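Local coordinates for Pab-dependent poly(a)-specific ribonuclease subunit PAN2 (Neurospora crassa, PDB 4CZW), which probably shortens the poly(A) tails of messenger RNA as the exonuclease subunit of the Pan2–Pan3 deadenylation complex, at residues 305-308 with 309-312; 345-348 with 349-352; 355-358 with 359-362; 391-395 with 396-400. All blocks are in the same frame, centred on the assembly; numbering follows the deposited sequence.

Contact 1. Residues 305-308 with 309-312; sequences EGDD and LKLH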
loop_
_atom_site.group_PDB
_atom_site.type_symbol
_atom_site.label_atom_id
_atom_site.label_comp_id
_atom_site.label_asym_id
_atom_site.label_seq_id
_atom_site.Cartn_x
_atom_site.Cartn_y
_atom_site.Cartn_z
ATOM N N GLU A 305 12.765 -12.560 26.156
ATOM C CA GLU A 305 11.968 -11.349 26.317
ATOM C C GLU A 305 12.062 -10.816 27.743
ATOM O O GLU A 305 12.486 -11.527 28.653
ATOM C CB GLU A 305 10.507 -11.622 25.956
ATOM C CG GLU A 305 9.807 -12.576 26.909
ATOM C CD GLU A 305 8.400 -12.926 26.463
ATOM O OE1 GLU A 305 8.255 -13.581 25.410
ATOM O OE2 GLU A 305 7.441 -12.544 27.164
ATOM N N GLY A 306 11.665 -9.560 27.928
ATOM C CA GLY A 306 11.650 -8.944 29.242
ATOM C C GLY A 306 13.024 -8.817 29.872
ATOM O O GLY A 306 14.008 -8.536 29.187
ATOM N N ASP A 307 13.087 -9.024 31.184
ATOM C CA ASP A 307 14.346 -8.947 31.918
ATOM C C ASP A 307 15.275 -10.091 31.535
ATOM O O ASP A 307 16.498 -9.959 31.602
ATOM C CB ASP A 307 14.090 -8.961 33.426
ATOM C CG ASP A 307 13.256 -7.782 33.889
ATOM O OD1 ASP A 307 13.303 -6.722 33.229
ATOM O OD2 ASP A 307 12.555 -7.916 34.913
ATOM N N ASP A 308 14.687 -11.215 31.136
ATOM C CA ASP A 308 15.455 -12.373 30.694
ATOM C C ASP A 308 16.270 -12.028 29.452
ATOM O O ASP A 308 17.374 -12.536 29.257
ATOM C CB ASP A 308 14.526 -13.556 30.412
ATOM C CG ASP A 308 15.280 -14.814 30.037
ATOM O OD1 ASP A 308 16.414 -14.998 30.525
ATOM O OD2 ASP A 308 14.737 -15.622 29.253
ATOM N N LEU A 309 15.714 -11.155 28.618
ATOM C CA LEU A 309 16.399 -10.685 27.422
ATOM C C LEU A 309 17.534 -9.734 27.781
ATOM O O LEU A 309 18.620 -9.801 27.204
ATOM C CB LEU A 309 15.412 -9.996 26.477
ATOM C CG LEU A 309 16.014 -9.308 25.251
ATOM C CD1 LEU A 309 16.795 -10.304 24.408
ATOM C CD2 LEU A 309 14.929 -8.635 24.427
ATOM N N LYS A 310 17.273 -8.847 28.738
ATOM C CA LYS A 310 18.265 -7.875 29.181
ATOM C C LYS A 310 19.480 -8.561 29.795
ATOM O O LYS A 310 20.609 -8.097 29.644
ATOM C CB LYS A 310 17.648 -6.904 30.192
ATOM C CG LYS A 310 16.438 -6.142 29.675
ATOM C CD LYS A 310 15.873 -5.224 30.748
ATOM C CE LYS A 310 14.637 -4.488 30.256
ATOM N NZ LYS A 310 14.068 -3.600 31.307
ATOM N N LEU A 311 19.237 -9.670 30.486
ATOM C CA LEU A 311 20.303 -10.416 31.144
ATOM C C LEU A 311 21.240 -11.060 30.126
ATOM O O LEU A 311 22.460 -10.996 30.268
ATOM C CB LEU A 311 19.715 -11.483 32.068
ATOM C CG LEU A 311 20.709 -12.278 32.918
ATOM C CD1 LEU A 311 21.489 -11.350 33.836
ATOM C CD2 LEU A 311 19.991 -13.353 33.718
ATOM N N HIS A 312 20.659 -11.677 29.100
ATOM C CA HIS A 312 21.440 -12.329 28.054
ATOM C C HIS A 312 22.253 -11.324 27.246
ATOM O O HIS A 312 23.354 -11.630 26.786
ATOM C CB HIS A 312 20.526 -13.129 27.123
ATOM C CG HIS A 312 20.207 -14.503 27.624
ATOM N ND1 HIS A 312 19.467 -14.728 28.765
ATOM C CD2 HIS A 312 20.530 -15.725 27.138
ATOM C CE1 HIS A 312 19.347 -16.029 28.961
ATOM N NE2 HIS A 312 19.983 -16.656 27.988
#
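In the first turns of the surface helix 306-314, part of the ubiquitin-protease-like domain of Pan2, Asp307 and Asp308 meet Lys310, Leu311 and His312. The backbone provides the frame: Leu309 N donates to Glu305 O at 3.2 Å and Leu311 N to Asp307 O at 3.0 Å, while Lys310 N reaches Gly306 O only weakly. Gly306 takes a positive phi of 64°, easiest for glycine, where the chain passes from strand 300-305 to the helix. His312 turns its ring back toward the preceding turn. Its CG sits beside its own backbone N (chi1 -84°), which lets ND1 donate to Asp308 O at 3.1 Å; that bond is bent, and His312 N adds a weak one to the same oxygen. The Asp308 carboxylate stands nearly perpendicular to the imidazole, with OD1 3.5 Å from His312 CE1. One residue back, Asp307 and the extended Lys310 run side by side, ending in a long salt bridge of 3.7 Å between OD1 and NZ. Tyr304 stacks on the His312 ring, and Leu309 packs on Ile320. Acidic groups at this amino-terminal end probably suit the helix dipole, and the nearby Asp308 carboxylate may favour a protonated His312.

Contact 2. Residues 345-348 with 349-352; sequences TVNV and GRAE
Asn347 sets ND2 over one face of the Arg350 guanidinium, 3.2 Å above that plane and offset toward its rim. The amide and guanidinium planes are inclined by 39°, and because ND2 and Arg350 NH2 are both donors their 3.4 Å approach is packing, not a hydrogen bond. The oxygen end of the same amide is used differently. With CG anti to the backbone N (chi1 -166°), Asn347 OD1 accepts from Gly349 N at 3.0 Å, closing an Asx turn, a role suited to asparagine's short amide. The backbone follows a type I turn from Asn347 to Arg350, its closing bond from Arg350 N to Asn347 O weak, and a second type I turn runs from Gly349 to Glu352. Gly349 probably suits its place, since a beta carbon would come near Asn347 OD1. Arg350 bends at chi2 (-62°), bringing its guanidinium back toward Asn347 ND2 while CG rests 3.2 Å from Asn347 O. Glu352 runs alongside Val348, its CG 3.3 Å from Val348 O, and its OE2 is hydrogen-bonded to Tyr38 OH. Arg350 NH2 forms a salt bridge with Glu290. The turns thus carry the chain off the end of strand 339-347, which lies between strands 321-334 and 361-365, and place Ala351 against helix 61-71.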
loop_
_atom_site.group_PDB
_atom_site.type_symbol
_atom_site.label_atom_id
_atom_site.label_comp_id
_atom_site.label_asym_id
_atom_site.label_seq_id
_atom_site.Cartn_x
_atom_site.Cartn_y
_atom_site.Cartn_z
ATOM N N THR A 345 -3.178 -2.041 15.105
ATOM C CA THR A 345 -2.538 -1.292 16.178
ATOM C C THR A 345 -1.038 -1.239 15.919
ATOM O O THR A 345 -0.339 -2.241 16.063
ATOM C CB THR A 345 -2.811 -1.916 17.557
ATOM O OG1 THR A 345 -2.384 -3.284 17.558
ATOM C CG2 THR A 345 -4.296 -1.856 17.881
ATOM N N VAL A 346 -0.550 -0.065 15.530
ATOM C CA VAL A 346 0.825 0.080 15.065
ATOM C C VAL A 346 1.591 1.164 15.822
ATOM O O VAL A 346 1.058 2.238 16.097
ATOM C CB VAL A 346 0.860 0.409 13.554
ATOM C CG1 VAL A 346 2.290 0.560 13.062
ATOM C CG2 VAL A 346 0.130 -0.661 12.757
ATOM N N ASN A 347 2.843 0.869 16.163
ATOM C CA ASN A 347 3.751 1.874 16.700
ATOM C C ASN A 347 4.421 2.624 15.551
ATOM O O ASN A 347 5.380 2.134 14.956
ATOM C CB ASN A 347 4.800 1.225 17.606
ATOM C CG ASN A 347 5.550 2.236 18.459
ATOM O OD1 ASN A 347 5.797 3.366 18.038
ATOM N ND2 ASN A 347 5.914 1.829 19.669
ATOM N N VAL A 348 3.913 3.815 15.247
ATOM C CA VAL A 348 4.395 4.584 14.102
ATOM C C VAL A 348 5.761 5.218 14.353
ATOM O O VAL A 348 6.306 5.897 13.482
ATOM C CB VAL A 348 3.401 5.698 13.718
ATOM C CG1 VAL A 348 2.045 5.102 13.377
ATOM C CG2 VAL A 348 3.279 6.715 14.843
ATOM N N GLY A 349 6.312 4.993 15.541
ATOM C CA GLY A 349 7.600 5.556 15.900
ATOM C C GLY A 349 8.770 4.839 15.257
ATOM O O GLY A 349 9.862 5.398 15.144
ATOM N N ARG A 350 8.544 3.599 14.831
ATOM C CA ARG A 350 9.596 2.794 14.220
ATOM C C ARG A 350 10.059 3.394 12.895
ATOM O O ARG A 350 11.243 3.343 12.560
ATOM C CB ARG A 350 9.116 1.357 13.994
ATOM C CG ARG A 350 8.303 0.766 15.136
ATOM C CD ARG A 350 9.102 0.664 16.424
ATOM N NE ARG A 350 8.347 -0.030 17.464
ATOM C CZ ARG A 350 8.749 -0.159 18.724
ATOM N NH1 ARG A 350 9.903 0.365 19.112
ATOM N NH2 ARG A 350 7.994 -0.810 19.598
ATOM N N ALA A 351 9.117 3.964 12.148
ATOM C CA ALA A 351 9.413 4.526 10.833
ATOM C C ALA A 351 9.625 6.036 10.899
ATOM O O ALA A 351 9.492 6.736 9.895
ATOM C CB ALA A 351 8.295 4.192 9.856
ATOM N N GLU A 352 9.956 6.530 12.086
ATOM C CA GLU A 352 10.199 7.954 12.292
ATOM C C GLU A 352 11.553 8.174 12.956
ATOM O O GLU A 352 12.082 7.264 13.594
ATOM C CB GLU A 352 9.083 8.568 13.141
ATOM C CG GLU A 352 7.737 8.641 12.447
ATOM C CD GLU A 352 6.662 9.242 13.330
ATOM O OE1 GLU A 352 6.923 9.442 14.535
ATOM O OE2 GLU A 352 5.558 9.519 12.818
#

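Contact 3. Residues 355-358 with 359-362; sequences SKDQ and DRWH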
loop_
_atom_site.group_PDB
_atom_site.type_symbol
_atom_site.label_atom_id
_atom_site.label_comp_id
_atom_site.label_asym_id
_atom_site.label_seq_id
_atom_site.Cartn_x
_atom_site.Cartn_y
_atom_site.Cartn_z
ATOM N N SER A 355 13.153 9.676 18.802
ATOM C CA SER A 355 12.902 10.727 19.779
ATOM C C SER A 355 12.811 10.138 21.183
ATOM O O SER A 355 13.007 8.937 21.373
ATOM C CB SER A 355 11.616 11.485 19.438
ATOM O OG SER A 355 10.501 10.610 19.408
ATOM N N LYS A 356 12.517 10.985 22.162
ATOM C CA LYS A 356 12.371 10.533 23.541
ATOM C C LYS A 356 11.081 9.740 23.713
ATOM O O LYS A 356 11.019 8.801 24.507
ATOM C CB LYS A 356 12.399 11.720 24.505
ATOM C CG LYS A 356 13.707 12.495 24.490
ATOM C CD LYS A 356 13.684 13.640 25.487
ATOM C CE LYS A 356 15.000 14.400 25.482
ATOM N NZ LYS A 356 14.996 15.524 26.459
ATOM N N ASP A 357 10.054 10.124 22.963
ATOM C CA ASP A 357 8.774 9.426 23.001
ATOM C C ASP A 357 8.786 8.227 22.057
ATOM O O ASP A 357 8.453 8.350 20.879
ATOM C CB ASP A 357 7.633 10.378 22.635
ATOM C CG ASP A 357 6.271 9.714 22.709
ATOM O OD1 ASP A 357 6.104 8.787 23.530
ATOM O OD2 ASP A 357 5.369 10.118 21.946
ATOM N N GLN A 358 9.177 7.071 22.583
ATOM C CA GLN A 358 9.245 5.850 21.789
ATOM C C GLN A 358 7.864 5.232 21.592
ATOM O O GLN A 358 7.595 4.606 20.567
ATOM C CB GLN A 358 10.184 4.835 22.445
ATOM C CG GLN A 358 11.639 5.271 22.491
ATOM C CD GLN A 358 12.533 4.247 23.163
ATOM O OE1 GLN A 358 12.060 3.385 23.904
ATOM N NE2 GLN A 358 13.832 4.335 22.905
ATOM N N ASP A 359 6.993 5.412 22.580
ATOM C CA ASP A 359 5.644 4.863 22.518
ATOM C C ASP A 359 4.710 5.767 21.720
ATOM O O ASP A 359 4.179 6.747 22.242
ATOM C CB ASP A 359 5.089 4.644 23.926
ATOM C CG ASP A 359 5.856 3.587 24.695
ATOM O OD1 ASP A 359 6.355 2.634 24.060
ATOM O OD2 ASP A 359 5.961 3.709 25.935
ATOM N N ARG A 360 4.517 5.427 20.449
ATOM C CA ARG A 360 3.640 6.191 19.571
ATOM C C ARG A 360 2.634 5.271 18.886
ATOM O O ARG A 360 2.507 5.275 17.662
ATOM C CB ARG A 360 4.458 6.954 18.529
ATOM C CG ARG A 360 5.498 7.891 19.121
ATOM C CD ARG A 360 6.233 8.660 18.036
ATOM N NE ARG A 360 5.310 9.396 17.178
ATOM C CZ ARG A 360 4.830 10.602 17.458
ATOM N NH1 ARG A 360 5.185 11.215 18.580
ATOM N NH2 ARG A 360 3.995 11.197 16.618
ATOM N N TRP A 361 1.921 4.485 19.686
ATOM C CA TRP A 361 0.963 3.519 19.159
ATOM C C TRP A 361 -0.320 4.186 18.675
ATOM O O TRP A 361 -0.839 5.101 19.317
ATOM C CB TRP A 361 0.637 2.468 20.222
ATOM C CG TRP A 361 1.819 1.637 20.615
ATOM C CD1 TRP A 361 2.735 1.921 21.586
ATOM C CD2 TRP A 361 2.215 0.384 20.043
ATOM N NE1 TRP A 361 3.676 0.922 21.655
ATOM C CE2 TRP A 361 3.381 -0.032 20.719
ATOM C CE3 TRP A 361 1.699 -0.425 19.027
ATOM C CZ2 TRP A 361 4.036 -1.222 20.409
ATOM C CZ3 TRP A 361 2.351 -1.606 18.722
ATOM C CH2 TRP A 361 3.508 -1.993 19.411
ATOM N N HIS A 362 -0.826 3.717 17.539
ATOM C CA HIS A 362 -2.063 4.244 16.972
ATOM C C HIS A 362 -3.009 3.128 16.544
ATOM O O HIS A 362 -2.574 2.064 16.100
ATOM C CB HIS A 362 -1.765 5.149 15.775
ATOM C CG HIS A 362 -1.189 6.478 16.150
ATOM N ND1 HIS A 362 0.119 6.637 16.553
ATOM C CD2 HIS A 362 -1.745 7.712 16.183
ATOM C CE1 HIS A 362 0.344 7.912 16.817
ATOM N NE2 HIS A 362 -0.771 8.585 16.600
#
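Asp357 OD2 and Arg360 NH1 form a salt bridge at 3.5 Å, the two side chains crossing at about a right angle with carboxylate and guanidinium planes 74° apart. The arginine stem shares in the contact: its CG lies 3.5 Å from Asp357 O, so the aliphatic part rests against that carbonyl oxygen before the chain bends at chi3 (56°) and carries NH1 toward the acid. Asp357 holds CG anti to its N (chi1 -178°), which brings OD2 to the arginine. These residues belong to the loop that leads into strand 361-365, the antiparallel neighbour of strand 339-347 in the large sheet of the pseudo-protease domain. The other guanidinium nitrogens fix the group: NH2 is hydrogen-bonded to Tyr38 OH, and NE makes a salt bridge with Glu352 OE1. A leucine in place of Arg360 would probably leave both Asp357 and Glu352 without this cation and the Tyr38 hydroxyl without this partner. Further out, His362 ND1 donates to Arg360 O at 3.0 Å; the oxygen lies in the ring plane, although the nitrogen stands above the carbonyl plane. The same imidazole meets the Tyr38 ring edge-to-face, and Asn347 ties Gln358 O and Arg360 N to the adjoining strand by weak hydrogen bonds.

Contact 4. Residues 391-395 with 396-400; sequences MFQVK and AANHR
Gln393 stretches from the end of strand 385-394 to Asn398, NE2 donating to OD1 at 2.8 Å in a nearly straight bond. Two torsions make this possible: CG lies between the backbone N and the carbonyl carbon (chi1 85°), and the chain beyond is extended. The amide planes are only 19° apart, and Asn398 OD1 lies in the plane of the glutamine amide. Each amide is held at its other end too, Asn398 ND2 by Ser324 OG and Gln393 OE1, weakly, by Leu62 N, which probably sets the orientation of both buried groups, that of Gln393 the less firmly. With an alanine here instead of Gln393, Asn398 OD1 would probably lose this donor and the asparagine amide would be freer to turn. The Ala397 methyl is small enough to lie against Val394, its CB 3.6 Å from CG2. Lys395 takes CG anti to its N (chi1 -173°), putting that carbon 3.5 Å from Asn398 ND2 while NZ extends to a salt bridge with Glu291. Ala397 N bonds Val394 O at 2.9 Å and Asn398 N bonds Lys395 O at 3.1 Å. These i to i+3 bonds mark a short 3-10 turn ending the strand, followed by a type II beta turn from Ala397 to Arg400.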
loop_
_atom_site.group_PDB
_atom_site.type_symbol
_atom_site.label_atom_id
_atom_site.label_comp_id
_atom_site.label_asym_id
_atom_site.label_seq_id
_atom_site.Cartn_x
_atom_site.Cartn_y
_atom_site.Cartn_z
HETATM N N MSE A 391 3.875 -8.421 13.597
HETATM C CA MSE A 391 5.003 -8.008 12.769
HETATM C C MSE A 391 6.199 -7.521 13.582
HETATM O O MSE A 391 6.107 -6.542 14.322
HETATM C CB MSE A 391 4.567 -6.905 11.803
HETATM C CG MSE A 391 5.608 -6.541 10.757
HETATM SE SE MSE A 391 5.758 -7.878 9.344
HETATM C CE MSE A 391 3.982 -7.696 8.558
ATOM N N PHE A 392 7.324 -8.215 13.431
ATOM C CA PHE A 392 8.582 -7.788 14.029
ATOM C C PHE A 392 9.591 -7.427 12.946
ATOM O O PHE A 392 9.556 -7.977 11.845
ATOM C CB PHE A 392 9.167 -8.884 14.924
ATOM C CG PHE A 392 8.484 -9.021 16.254
ATOM C CD1 PHE A 392 8.880 -8.249 17.335
ATOM C CD2 PHE A 392 7.461 -9.936 16.430
ATOM C CE1 PHE A 392 8.259 -8.379 18.562
ATOM C CE2 PHE A 392 6.837 -10.071 17.657
ATOM C CZ PHE A 392 7.235 -9.291 18.722
ATOM N N GLN A 393 10.485 -6.496 13.261
ATOM C CA GLN A 393 11.631 -6.226 12.404
ATOM C C GLN A 393 12.851 -5.992 13.283
ATOM O O GLN A 393 12.715 -5.675 14.465
ATOM C CB GLN A 393 11.382 -5.022 11.491
ATOM C CG GLN A 393 11.690 -3.674 12.123
ATOM C CD GLN A 393 11.949 -2.594 11.089
ATOM O OE1 GLN A 393 11.739 -2.801 9.894
ATOM N NE2 GLN A 393 12.416 -1.438 11.545
ATOM N N VAL A 394 14.038 -6.161 12.710
ATOM C CA VAL A 394 15.273 -5.971 13.461
ATOM C C VAL A 394 15.371 -4.533 13.970
ATOM O O VAL A 394 15.108 -3.583 13.232
ATOM C CB VAL A 394 16.513 -6.324 12.612
ATOM C CG1 VAL A 394 16.592 -7.828 12.403
ATOM C CG2 VAL A 394 16.478 -5.607 11.273
ATOM N N LYS A 395 15.731 -4.388 15.241
ATOM C CA LYS A 395 15.757 -3.084 15.897
ATOM C C LYS A 395 16.771 -2.143 15.253
ATOM O O LYS A 395 16.621 -0.922 15.306
ATOM C CB LYS A 395 16.063 -3.247 17.388
ATOM C CG LYS A 395 15.940 -1.964 18.198
ATOM C CD LYS A 395 16.193 -2.214 19.674
ATOM C CE LYS A 395 16.034 -0.936 20.483
ATOM N NZ LYS A 395 16.226 -1.176 21.941
ATOM N N ALA A 396 17.799 -2.718 14.636
ATOM C CA ALA A 396 18.823 -1.931 13.961
ATOM C C ALA A 396 18.259 -1.212 12.739
ATOM O O ALA A 396 18.848 -0.249 12.247
ATOM C CB ALA A 396 19.992 -2.819 13.561
ATOM N N ALA A 397 17.115 -1.683 12.253
ATOM C CA ALA A 397 16.486 -1.103 11.071
ATOM C C ALA A 397 15.493 -0.003 11.434
ATOM O O ALA A 397 14.932 0.649 10.553
ATOM C CB ALA A 397 15.795 -2.186 10.260
ATOM N N ASN A 398 15.274 0.201 12.730
ATOM C CA ASN A 398 14.376 1.255 13.188
ATOM C C ASN A 398 14.906 2.639 12.832
ATOM O O ASN A 398 16.117 2.865 12.826
ATOM C CB ASN A 398 14.151 1.156 14.698
ATOM C CG ASN A 398 13.331 -0.056 15.088
ATOM O OD1 ASN A 398 12.640 -0.646 14.257
ATOM N ND2 ASN A 398 13.392 -0.426 16.362
ATOM N N HIS A 399 13.986 3.553 12.528
ATOM C CA HIS A 399 14.311 4.944 12.213
ATOM C C HIS A 399 15.250 5.067 11.013
ATOM O O HIS A 399 15.965 6.060 10.874
ATOM C CB HIS A 399 14.927 5.638 13.432
ATOM C CG HIS A 399 14.320 5.219 14.734
ATOM N ND1 HIS A 399 13.053 5.599 15.122
ATOM C CD2 HIS A 399 14.804 4.448 15.737
ATOM C CE1 HIS A 399 12.784 5.081 16.308
ATOM N NE2 HIS A 399 13.831 4.379 16.702
ATOM N N ARG A 400 15.240 4.057 10.149
ATOM C CA ARG A 400 16.087 4.052 8.961
ATOM C C ARG A 400 15.266 4.262 7.692
ATOM O O ARG A 400 14.130 3.796 7.594
ATOM C CB ARG A 400 16.867 2.739 8.866
ATOM C CG ARG A 400 17.916 2.550 9.950
ATOM C CD ARG A 400 19.085 3.503 9.762
ATOM N NE ARG A 400 19.659 3.400 8.424
ATOM C CZ ARG A 400 20.569 2.499 8.067
ATOM N NH1 ARG A 400 21.011 1.614 8.950
ATOM N NH2 ARG A 400 21.036 2.482 6.825
#

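Overall arrangement
All four contacts are local, and none touches a zinc or catalytic metal site; contacts 1 to 3 belong to the pseudo-protease domain, and contact 4 continues from its sheet. Contact 4 is mostly buried, contact 2 partly so, and contacts 1 and 3 lie at the surface. Between their own segments, side-chain bonding is by neutral amides in contact 4 and includes ion pairs in contacts 1 and 3, while contact 2 sets an amide against an arginine. Contacts 2 and 3 form the two ends of the loop joining neighbouring strands 339-347 and 361-365, with a probable hydrogen bond from His362 N to Val346 O. Contact 4 meets contact 2 through His399. Contact 1 stays apart, its centre about 18 Å from that of contact 4.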